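Long-range contacts in tryptophan halogenase superfamily (Brevundimonas sp. BAL3, PDB 6FRL), which probably uses reduced flavin to halogenate an aromatic substrate, with bromination preferred over chlorination: residues K427-F437 against Y454-D465; D74-C84 against H497-D505. All blocks are in the same frame, centred on the assembly; numbering follows the deposited sequence.

Interaction 1: residues K427-F437 against Y454-D465; sequences KIALWTARGQF and YDGFGLYPDHHD
The indole of W431 lies flat on the Y454 ring, planes 6° apart and its five-membered ring 3.7 Å from it between centroids. P461 lies over the other indole face, toward its rim, its CD 3.6 Å from W431 CZ2. With CG anti to the backbone N (chi1 168°), W431 points its pyrrole N-H at the chain beyond Y454: NE1 donates to L459 O at 2.9 Å, nearly straight at 171° and in the indole plane, but from above the carbonyl plane. Cutting this side chain back to an alanine is likely to leave L459 O without its donor and to open a gap between Y454 and P461. Helix 447-456 ends in a Schellman motif, with G458 as C-prime residue and L459 N bonded to Y454 O; the chain then runs beside helix 422-434 in the same direction. There L459 CD2 packs on T432 CG2 (3.8 Å). Farther out, D462 N bonds to T432 O at 3.3 Å, while the D462 carboxylate pairs with R373 of the second subunit. At the edge R434 NH2 forms a salt bridge with D465 OD2 at 3.2 Å, its hydrogen bond weak; R434 NE bonds to F369 O of the second subunit.

Interaction 2: residues D74-C84 against H497-D505; sequences DDVMRATQATC and HAQFLAGLD
C84 faces H497 and F500 where the C-terminal helix 497-502 and the loop after it pack against the flank of helix 73-79 and the edge strand 83-85 of a three-stranded antiparallel sheet. This is the close side. C84 SG sits 3.5 Å from F500 CD2, a sulfur-aromatic contact that approaches the ring obliquely, and M77 SD comes to the edge of the same ring. L501 reaches the strand with CD2, 3.9 Å from T83 CA. L504 goes the other way, into helix 73-79: its CD1 rests on M77 CB at 3.9 Å and its CD2 on D74 CB at 3.5 Å. The exposed side is more polar. R78 lays its aliphatic chain along the L504 carbonyl, and its bend at chi3 (-68°) turns the guanidinium back to its own helix, where NH2 forms a salt bridge with D75 OD1 at 3.1 Å; D74, in the same network, pairs more strongly with R72. A single hydrogen bond crosses the contact, at the buried end. H497 is held by P264 O at its ND1, and its NE2 accepts from C84 N in the ring plane at 3.2 Å, the N-H...N angle of 139° well short of straight.

Interactions 1 and 2 are separate patches, their centres 39 Å apart and their nearest atoms about 21 Å apart. Their centres lie about 24 and 21 Å from the centre of the chain. Residues 74-84 and 497-505 bring an early helix and strand together with the C-terminal end of the chain, 413 residues on, and everything in interaction 1 falls between them in sequence. By contrast, 427-437 and 454-465 are only 17 residues apart and join two consecutive helices. Interaction 1 also borders the second subunit, whereas no other protein chain of the assembly touches interaction 2. Neither contact contains the GxGxxG pattern of G18, G20 and G23, probably part of the flavin site.

Interaction 1: residues K427-F437 against Y454-D465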
loop_
_atom_site.group_PDB
_atom_site.type_symbol
_atom_site.label_atom_id
_atom_site.label_comp_id
_atom_site.label_asym_id
_atom_site.label_seq_id
_atom_site.Cartn_x
_atom_site.Cartn_y
_atom_site.Cartn_z
ATOM N N LYS B 427 -13.731 -7.849 -6.803
ATOM C CA LYS B 427 -14.010 -6.466 -6.424
ATOM C C LYS B 427 -15.497 -6.183 -6.408
ATOM O O LYS B 427 -16.009 -5.675 -5.414
ATOM C CB LYS B 427 -13.326 -5.456 -7.366
ATOM C CG LYS B 427 -11.918 -5.068 -6.966
ATOM C CD LYS B 427 -11.269 -4.120 -7.967
ATOM C CE LYS B 427 -10.448 -3.040 -7.280
ATOM N NZ LYS B 427 -9.118 -3.528 -6.923
ATOM N N ILE B 428 -16.171 -6.514 -7.518
ATOM C CA ILE B 428 -17.613 -6.272 -7.663
ATOM C C ILE B 428 -18.363 -7.060 -6.602
ATOM O O ILE B 428 -19.306 -6.538 -6.032
ATOM C CB ILE B 428 -18.118 -6.607 -9.082
ATOM C CG1 ILE B 428 -17.555 -5.609 -10.092
ATOM C CG2 ILE B 428 -19.635 -6.570 -9.174
ATOM C CD1 ILE B 428 -17.840 -6.001 -11.532
ATOM N N ALA B 429 -17.917 -8.281 -6.299
ATOM C CA ALA B 429 -18.597 -9.137 -5.299
ATOM C C ALA B 429 -18.463 -8.607 -3.851
ATOM O O ALA B 429 -19.432 -8.628 -3.108
ATOM C CB ALA B 429 -18.131 -10.606 -5.402
ATOM N N LEU B 430 -17.295 -8.133 -3.458
ATOM C CA LEU B 430 -17.141 -7.576 -2.100
ATOM C C LEU B 430 -17.836 -6.219 -1.989
ATOM O O LEU B 430 -18.340 -5.883 -0.920
ATOM C CB LEU B 430 -15.697 -7.485 -1.651
ATOM C CG LEU B 430 -15.504 -7.070 -0.184
ATOM C CD1 LEU B 430 -15.996 -8.133 0.807
ATOM C CD2 LEU B 430 -14.049 -6.690 0.093
ATOM N N TRP B 431 -17.900 -5.454 -3.079
ATOM C CA TRP B 431 -18.575 -4.158 -3.044
ATOM C C TRP B 431 -20.077 -4.367 -2.797
ATOM O O TRP B 431 -20.639 -3.766 -1.868
ATOM C CB TRP B 431 -18.346 -3.366 -4.331
ATOM C CG TRP B 431 -19.255 -2.165 -4.436
ATOM C CD1 TRP B 431 -20.348 -2.032 -5.233
ATOM C CD2 TRP B 431 -19.180 -0.979 -3.642
ATOM N NE1 TRP B 431 -20.937 -0.820 -5.011
ATOM C CE2 TRP B 431 -20.251 -0.158 -4.026
ATOM C CE3 TRP B 431 -18.328 -0.549 -2.624
ATOM C CZ2 TRP B 431 -20.486 1.106 -3.447
ATOM C CZ3 TRP B 431 -18.545 0.708 -2.045
ATOM C CH2 TRP B 431 -19.624 1.515 -2.455
ATOM N N THR B 432 -20.711 -5.249 -3.580
ATOM C CA THR B 432 -22.169 -5.502 -3.421
ATOM C C THR B 432 -22.513 -6.223 -2.104
ATOM O O THR B 432 -23.561 -5.987 -1.529
ATOM C CB THR B 432 -22.822 -6.240 -4.618
ATOM O OG1 THR B 432 -22.551 -7.618 -4.510
ATOM C CG2 THR B 432 -22.298 -5.722 -5.977
ATOM N N ALA B 433 -21.617 -7.061 -1.617
ATOM C CA ALA B 433 -21.821 -7.781 -0.358
ATOM C C ALA B 433 -21.653 -6.908 0.859
ATOM O O ALA B 433 -22.327 -7.128 1.850
ATOM C CB ALA B 433 -20.876 -8.955 -0.245
ATOM N N ARG B 434 -20.729 -5.956 0.820
ATOM C CA ARG B 434 -20.352 -5.286 2.058
ATOM C C ARG B 434 -19.976 -3.800 1.974
ATOM O O ARG B 434 -19.810 -3.149 3.025
ATOM C CB ARG B 434 -19.226 -6.123 2.690
ATOM C CG ARG B 434 -18.758 -5.755 4.096
ATOM C CD ARG B 434 -19.854 -5.554 5.123
ATOM N NE ARG B 434 -19.281 -5.079 6.388
ATOM C CZ ARG B 434 -18.812 -3.833 6.606
ATOM N NH1 ARG B 434 -18.822 -2.882 5.655
ATOM N NH2 ARG B 434 -18.313 -3.514 7.790
ATOM N N GLY B 435 -19.885 -3.240 0.767
ATOM C CA GLY B 435 -19.422 -1.848 0.579
ATOM C C GLY B 435 -17.961 -1.578 0.914
ATOM O O GLY B 435 -17.631 -0.489 1.370
ATOM N N GLN B 436 -17.101 -2.568 0.677
ATOM C CA GLN B 436 -15.667 -2.469 0.901
ATOM C C GLN B 436 -14.873 -2.781 -0.368
ATOM O O GLN B 436 -15.389 -3.382 -1.334
ATOM C CB GLN B 436 -15.240 -3.411 2.042
ATOM C CG GLN B 436 -15.581 -2.889 3.433
ATOM C CD GLN B 436 -14.559 -1.884 3.922
ATOM O OE1 GLN B 436 -13.929 -1.197 3.119
ATOM N NE2 GLN B 436 -14.327 -1.845 5.253
ATOM N N PHE B 437 -13.592 -2.398 -0.323
ATOM C CA PHE B 437 -12.742 -2.335 -1.505
ATOM C C PHE B 437 -11.668 -3.387 -1.417
ATOM O O PHE B 437 -10.952 -3.448 -0.427
ATOM C CB PHE B 437 -12.135 -0.946 -1.604
ATOM C CG PHE B 437 -13.177 0.129 -1.687
ATOM C CD1 PHE B 437 -13.834 0.381 -2.886
ATOM C CD2 PHE B 437 -13.561 0.844 -0.548
ATOM C CE1 PHE B 437 -14.826 1.337 -2.950
ATOM C CE2 PHE B 437 -14.553 1.807 -0.626
ATOM C CZ PHE B 437 -15.186 2.059 -1.819
ATOM N N TYR B 454 -18.991 3.052 -9.169
ATOM C CA TYR B 454 -20.109 2.281 -8.617
ATOM C C TYR B 454 -21.348 3.178 -8.524
ATOM O O TYR B 454 -22.410 2.828 -9.053
ATOM C CB TYR B 454 -19.780 1.647 -7.261
ATOM C CG TYR B 454 -18.735 0.530 -7.298
ATOM C CD1 TYR B 454 -18.839 -0.521 -8.184
ATOM C CD2 TYR B 454 -17.654 0.519 -6.400
ATOM C CE1 TYR B 454 -17.888 -1.555 -8.193
ATOM C CE2 TYR B 454 -16.701 -0.486 -6.401
ATOM C CZ TYR B 454 -16.816 -1.524 -7.302
ATOM O OH TYR B 454 -15.896 -2.551 -7.313
ATOM N N ASP B 455 -21.179 4.357 -7.939
ATOM C CA ASP B 455 -22.284 5.290 -7.784
ATOM C C ASP B 455 -22.798 5.837 -9.103
ATOM O O ASP B 455 -24.004 5.955 -9.299
ATOM C CB ASP B 455 -21.909 6.450 -6.858
ATOM C CG ASP B 455 -22.875 7.564 -6.936
ATOM O OD1 ASP B 455 -23.976 7.362 -6.397
ATOM O OD2 ASP B 455 -22.540 8.610 -7.561
ATOM N N GLY B 456 -21.902 6.175 -10.017
ATOM C CA GLY B 456 -22.304 6.653 -11.362
ATOM C C GLY B 456 -23.171 5.678 -12.153
ATOM O O GLY B 456 -24.079 6.093 -12.870
ATOM N N PHE B 457 -22.888 4.379 -12.028
ATOM C CA PHE B 457 -23.730 3.357 -12.652
ATOM C C PHE B 457 -24.829 2.785 -11.764
ATOM O O PHE B 457 -25.451 1.823 -12.152
ATOM C CB PHE B 457 -22.870 2.221 -13.199
ATOM C CG PHE B 457 -22.054 2.619 -14.375
ATOM C CD1 PHE B 457 -22.584 2.558 -15.646
ATOM C CD2 PHE B 457 -20.762 3.080 -14.209
ATOM C CE1 PHE B 457 -21.813 2.912 -16.736
ATOM C CE2 PHE B 457 -19.999 3.459 -15.285
ATOM C CZ PHE B 457 -20.519 3.377 -16.560
ATOM N N GLY B 458 -25.073 3.369 -10.595
ATOM C CA GLY B 458 -26.146 2.953 -9.714
ATOM C C GLY B 458 -26.032 1.572 -9.067
ATOM O O GLY B 458 -27.061 0.972 -8.750
ATOM N N LEU B 459 -24.808 1.065 -8.854
ATOM C CA LEU B 459 -24.613 -0.215 -8.158
ATOM C C LEU B 459 -24.208 0.004 -6.698
ATOM O O LEU B 459 -23.110 0.445 -6.438
ATOM C CB LEU B 459 -23.567 -1.063 -8.879
ATOM C CG LEU B 459 -23.307 -2.462 -8.235
ATOM C CD1 LEU B 459 -24.559 -3.356 -8.205
ATOM C CD2 LEU B 459 -22.155 -3.203 -8.885
ATOM N N TYR B 460 -25.085 -0.365 -5.761
ATOM C CA TYR B 460 -24.903 -0.113 -4.330
ATOM C C TYR B 460 -25.028 -1.391 -3.525
ATOM O O TYR B 460 -25.747 -2.276 -3.935
ATOM C CB TYR B 460 -25.977 0.859 -3.845
ATOM C CG TYR B 460 -26.003 2.161 -4.599
ATOM C CD1 TYR B 460 -24.996 3.113 -4.397
ATOM C CD2 TYR B 460 -27.005 2.448 -5.518
ATOM C CE1 TYR B 460 -24.988 4.319 -5.076
ATOM C CE2 TYR B 460 -27.008 3.661 -6.207
ATOM C CZ TYR B 460 -25.985 4.593 -5.968
ATOM O OH TYR B 460 -25.948 5.795 -6.626
ATOM N N PRO B 461 -24.361 -1.482 -2.360
ATOM C CA PRO B 461 -24.443 -2.678 -1.537
ATOM C C PRO B 461 -25.783 -2.881 -0.875
ATOM O O PRO B 461 -26.496 -1.911 -0.666
ATOM C CB PRO B 461 -23.382 -2.460 -0.447
ATOM C CG PRO B 461 -22.913 -1.066 -0.562
ATOM C CD PRO B 461 -23.298 -0.566 -1.918
ATOM N N ASP B 462 -26.078 -4.130 -0.512
ATOM C CA ASP B 462 -27.362 -4.513 0.121
ATOM C C ASP B 462 -27.331 -3.988 1.546
ATOM O O ASP B 462 -28.250 -3.276 1.950
ATOM C CB ASP B 462 -27.614 -6.053 0.159
ATOM C CG ASP B 462 -26.624 -6.873 -0.731
ATOM O OD1 ASP B 462 -26.525 -6.549 -1.933
ATOM O OD2 ASP B 462 -25.966 -7.828 -0.217
ATOM N N HIS B 463 -26.275 -4.337 2.288
ATOM C CA HIS B 463 -26.038 -3.738 3.607
ATOM C C HIS B 463 -24.709 -2.987 3.744
ATOM O O HIS B 463 -23.597 -3.465 3.378
ATOM C CB HIS B 463 -26.234 -4.672 4.811
ATOM C CG HIS B 463 -26.847 -3.971 5.992
ATOM N ND1 HIS B 463 -26.103 -3.396 7.003
ATOM C CD2 HIS B 463 -28.147 -3.724 6.298
ATOM C CE1 HIS B 463 -26.918 -2.847 7.890
ATOM N NE2 HIS B 463 -28.161 -3.024 7.481
ATOM N N HIS B 464 -24.861 -1.761 4.244
ATOM C CA HIS B 464 -23.766 -0.915 4.782
ATOM C C HIS B 464 -23.220 -1.459 6.141
ATOM O O HIS B 464 -23.713 -2.455 6.677
ATOM C CB HIS B 464 -24.237 0.563 4.893
ATOM C CG HIS B 464 -25.411 0.782 5.808
ATOM N ND1 HIS B 464 -26.689 1.011 5.346
ATOM C CD2 HIS B 464 -25.488 0.819 7.160
ATOM C CE1 HIS B 464 -27.506 1.166 6.375
ATOM N NE2 HIS B 464 -26.801 1.061 7.489
ATOM N N ASP B 465 -22.207 -0.790 6.687
ATOM C CA ASP B 465 -21.527 -1.165 7.947
ATOM C C ASP B 465 -22.478 -0.938 9.153
ATOM O O ASP B 465 -22.911 0.183 9.346
ATOM C CB ASP B 465 -20.250 -0.304 8.056
ATOM C CG ASP B 465 -19.352 -0.674 9.209
ATOM O OD1 ASP B 465 -19.823 -1.073 10.291
ATOM O OD2 ASP B 465 -18.125 -0.532 9.031
#

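Interaction 2: residues D74-C84 against H497-D505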
loop_
_atom_site.group_PDB
_atom_site.type_symbol
_atom_site.label_atom_id
_atom_site.label_comp_id
_atom_site.label_asym_id
_atom_site.label_seq_id
_atom_site.Cartn_x
_atom_site.Cartn_y
_atom_site.Cartn_z
ATOM N N ASP B 74 1.827 27.457 -13.978
ATOM C CA ASP B 74 1.474 28.540 -14.921
ATOM C C ASP B 74 2.350 28.557 -16.185
ATOM O O ASP B 74 1.805 28.648 -17.303
ATOM C CB ASP B 74 1.298 29.930 -14.254
ATOM C CG ASP B 74 2.496 30.394 -13.457
ATOM O OD1 ASP B 74 3.646 29.939 -13.671
ATOM O OD2 ASP B 74 2.287 31.273 -12.594
ATOM N N ASP B 75 3.665 28.414 -16.035
ATOM C CA ASP B 75 4.553 28.429 -17.201
ATOM C C ASP B 75 4.238 27.232 -18.135
ATOM O O ASP B 75 4.131 27.424 -19.366
ATOM C CB ASP B 75 6.037 28.438 -16.802
ATOM C CG ASP B 75 6.465 29.725 -16.011
ATOM O OD1 ASP B 75 5.940 30.865 -16.260
ATOM O OD2 ASP B 75 7.366 29.567 -15.130
ATOM N N VAL B 76 4.048 26.025 -17.566
ATOM C CA VAL B 76 3.765 24.835 -18.410
ATOM C C VAL B 76 2.413 24.988 -19.113
ATOM O O VAL B 76 2.265 24.624 -20.295
ATOM C CB VAL B 76 3.819 23.482 -17.633
ATOM C CG1 VAL B 76 3.409 22.311 -18.502
ATOM C CG2 VAL B 76 5.202 23.207 -17.078
ATOM N N MET B 77 1.433 25.533 -18.385
ATOM C CA MET B 77 0.085 25.723 -18.945
ATOM C C MET B 77 0.078 26.735 -20.074
ATOM O O MET B 77 -0.482 26.435 -21.134
ATOM C CB MET B 77 -0.955 26.078 -17.870
ATOM C CG MET B 77 -1.289 24.895 -16.972
ATOM S SD MET B 77 -2.517 25.357 -15.790
ATOM C CE MET B 77 -3.994 25.285 -16.827
ATOM N N ARG B 78 0.707 27.899 -19.856
ATOM C CA ARG B 78 0.897 28.896 -20.933
ATOM C C ARG B 78 1.495 28.261 -22.176
ATOM O O ARG B 78 1.027 28.504 -23.278
ATOM C CB ARG B 78 1.772 30.097 -20.494
ATOM C CG ARG B 78 0.987 31.338 -20.055
ATOM C CD ARG B 78 1.853 32.555 -19.769
ATOM N NE ARG B 78 2.664 32.298 -18.582
ATOM C CZ ARG B 78 2.332 32.561 -17.324
ATOM N NH1 ARG B 78 1.196 33.172 -17.032
ATOM N NH2 ARG B 78 3.173 32.243 -16.341
ATOM N N ALA B 79 2.531 27.444 -22.001
ATOM C CA ALA B 79 3.294 26.933 -23.141
ATOM C C ALA B 79 2.546 25.814 -23.883
ATOM O O ALA B 79 2.841 25.554 -25.058
ATOM C CB ALA B 79 4.687 26.476 -22.708
ATOM N N THR B 80 1.583 25.165 -23.220
ATOM C CA THR B 80 0.906 24.005 -23.804
ATOM C C THR B 80 -0.586 24.234 -24.168
ATOM O O THR B 80 -1.308 23.245 -24.459
ATOM C CB THR B 80 1.055 22.781 -22.878
ATOM O OG1 THR B 80 0.536 23.079 -21.566
ATOM C CG2 THR B 80 2.517 22.364 -22.783
ATOM N N GLN B 81 -1.027 25.508 -24.191
ATOM C CA GLN B 81 -2.413 25.867 -24.505
ATOM C C GLN B 81 -3.400 25.173 -23.542
ATOM O O GLN B 81 -4.557 24.930 -23.870
ATOM C CB GLN B 81 -2.775 25.558 -25.982
ATOM C CG GLN B 81 -2.105 26.453 -27.032
ATOM C CD GLN B 81 -2.491 27.937 -26.910
ATOM O OE1 GLN B 81 -1.634 28.779 -26.680
ATOM N NE2 GLN B 81 -3.788 28.250 -27.025
ATOM N N ALA B 82 -2.937 24.915 -22.326
ATOM C CA ALA B 82 -3.639 24.054 -21.385
ATOM C C ALA B 82 -4.779 24.743 -20.688
ATOM O O ALA B 82 -4.794 25.975 -20.574
ATOM C CB ALA B 82 -2.678 23.552 -20.318
ATOM N N THR B 83 -5.697 23.920 -20.193
ATOM C CA THR B 83 -6.744 24.346 -19.259
ATOM C C THR B 83 -6.785 23.376 -18.061
ATOM O O THR B 83 -6.172 22.302 -18.090
ATOM C CB THR B 83 -8.135 24.318 -19.925
ATOM O OG1 THR B 83 -8.492 22.959 -20.223
ATOM C CG2 THR B 83 -8.139 25.117 -21.215
ATOM N N CYS B 84 -7.522 23.767 -17.033
ATOM C CA CYS B 84 -7.691 22.953 -15.832
ATOM C C CYS B 84 -8.604 21.745 -16.051
ATOM O O CYS B 84 -9.570 21.825 -16.819
ATOM C CB CYS B 84 -8.281 23.800 -14.705
ATOM S SG CYS B 84 -7.344 25.298 -14.355
ATOM N N HIS B 497 -13.907 29.126 -14.193
ATOM C CA HIS B 497 -12.748 28.586 -14.901
ATOM C C HIS B 497 -12.075 29.691 -15.728
ATOM O O HIS B 497 -10.849 29.847 -15.673
ATOM C CB HIS B 497 -13.200 27.378 -15.772
ATOM C CG HIS B 497 -12.081 26.582 -16.368
ATOM N ND1 HIS B 497 -12.254 25.788 -17.479
ATOM C CD2 HIS B 497 -10.784 26.437 -16.001
ATOM C CE1 HIS B 497 -11.109 25.198 -17.781
ATOM N NE2 HIS B 497 -10.196 25.588 -16.909
ATOM N N ALA B 498 -12.872 30.483 -16.449
ATOM C CA ALA B 498 -12.346 31.507 -17.362
ATOM C C ALA B 498 -11.413 32.500 -16.692
ATOM O O ALA B 498 -10.468 32.942 -17.341
ATOM C CB ALA B 498 -13.474 32.240 -18.079
ATOM N N GLN B 499 -11.652 32.842 -15.420
ATOM C CA GLN B 499 -10.796 33.826 -14.713
ATOM C C GLN B 499 -9.345 33.349 -14.491
ATOM O O GLN B 499 -8.402 34.149 -14.530
ATOM C CB GLN B 499 -11.402 34.215 -13.355
ATOM C CG GLN B 499 -10.579 35.230 -12.560
ATOM C CD GLN B 499 -11.302 35.704 -11.308
ATOM O OE1 GLN B 499 -12.454 36.175 -11.385
ATOM N NE2 GLN B 499 -10.659 35.554 -10.143
ATOM N N PHE B 500 -9.184 32.057 -14.202
ATOM C CA PHE B 500 -7.871 31.446 -14.023
ATOM C C PHE B 500 -7.120 31.380 -15.341
ATOM O O PHE B 500 -5.912 31.564 -15.369
ATOM C CB PHE B 500 -8.033 30.037 -13.474
ATOM C CG PHE B 500 -6.749 29.418 -13.046
ATOM C CD1 PHE B 500 -6.216 29.704 -11.777
ATOM C CD2 PHE B 500 -6.071 28.565 -13.880
ATOM C CE1 PHE B 500 -5.025 29.156 -11.367
ATOM C CE2 PHE B 500 -4.874 27.997 -13.463
ATOM C CZ PHE B 500 -4.366 28.287 -12.203
ATOM N N LEU B 501 -7.852 31.111 -16.418
ATOM C CA LEU B 501 -7.277 31.068 -17.757
ATOM C C LEU B 501 -6.889 32.447 -18.287
ATOM O O LEU B 501 -5.896 32.562 -19.008
ATOM C CB LEU B 501 -8.230 30.401 -18.760
ATOM C CG LEU B 501 -8.697 28.989 -18.448
ATOM C CD1 LEU B 501 -9.507 28.481 -19.639
ATOM C CD2 LEU B 501 -7.563 28.029 -18.125
ATOM N N ALA B 502 -7.679 33.477 -17.962
ATOM C CA ALA B 502 -7.349 34.883 -18.288
ATOM C C ALA B 502 -6.058 35.362 -17.601
ATOM O O ALA B 502 -5.357 36.203 -18.147
ATOM C CB ALA B 502 -8.515 35.803 -17.931
ATOM N N GLY B 503 -5.764 34.823 -16.415
ATOM C CA GLY B 503 -4.490 35.055 -15.700
ATOM C C GLY B 503 -3.277 34.284 -16.207
ATOM O O GLY B 503 -2.196 34.455 -15.679
ATOM N N LEU B 504 -3.469 33.421 -17.202
ATOM C CA LEU B 504 -2.391 32.893 -18.041
ATOM C C LEU B 504 -2.226 33.633 -19.402
ATOM O O LEU B 504 -1.175 33.557 -20.016
ATOM C CB LEU B 504 -2.637 31.400 -18.308
ATOM C CG LEU B 504 -2.852 30.473 -17.101
ATOM C CD1 LEU B 504 -3.349 29.083 -17.502
ATOM C CD2 LEU B 504 -1.587 30.373 -16.262
ATOM N N ASP B 505 -3.242 34.373 -19.846
ATOM C CA ASP B 505 -3.395 34.790 -21.255
ATOM C C ASP B 505 -3.304 36.300 -21.451
ATOM O O ASP B 505 -3.014 37.028 -20.488
ATOM C CB ASP B 505 -4.787 34.346 -21.770
ATOM C CG ASP B 505 -4.781 32.956 -22.384
ATOM O OD1 ASP B 505 -4.484 32.004 -21.633
ATOM O OD2 ASP B 505 -5.091 32.824 -23.597
#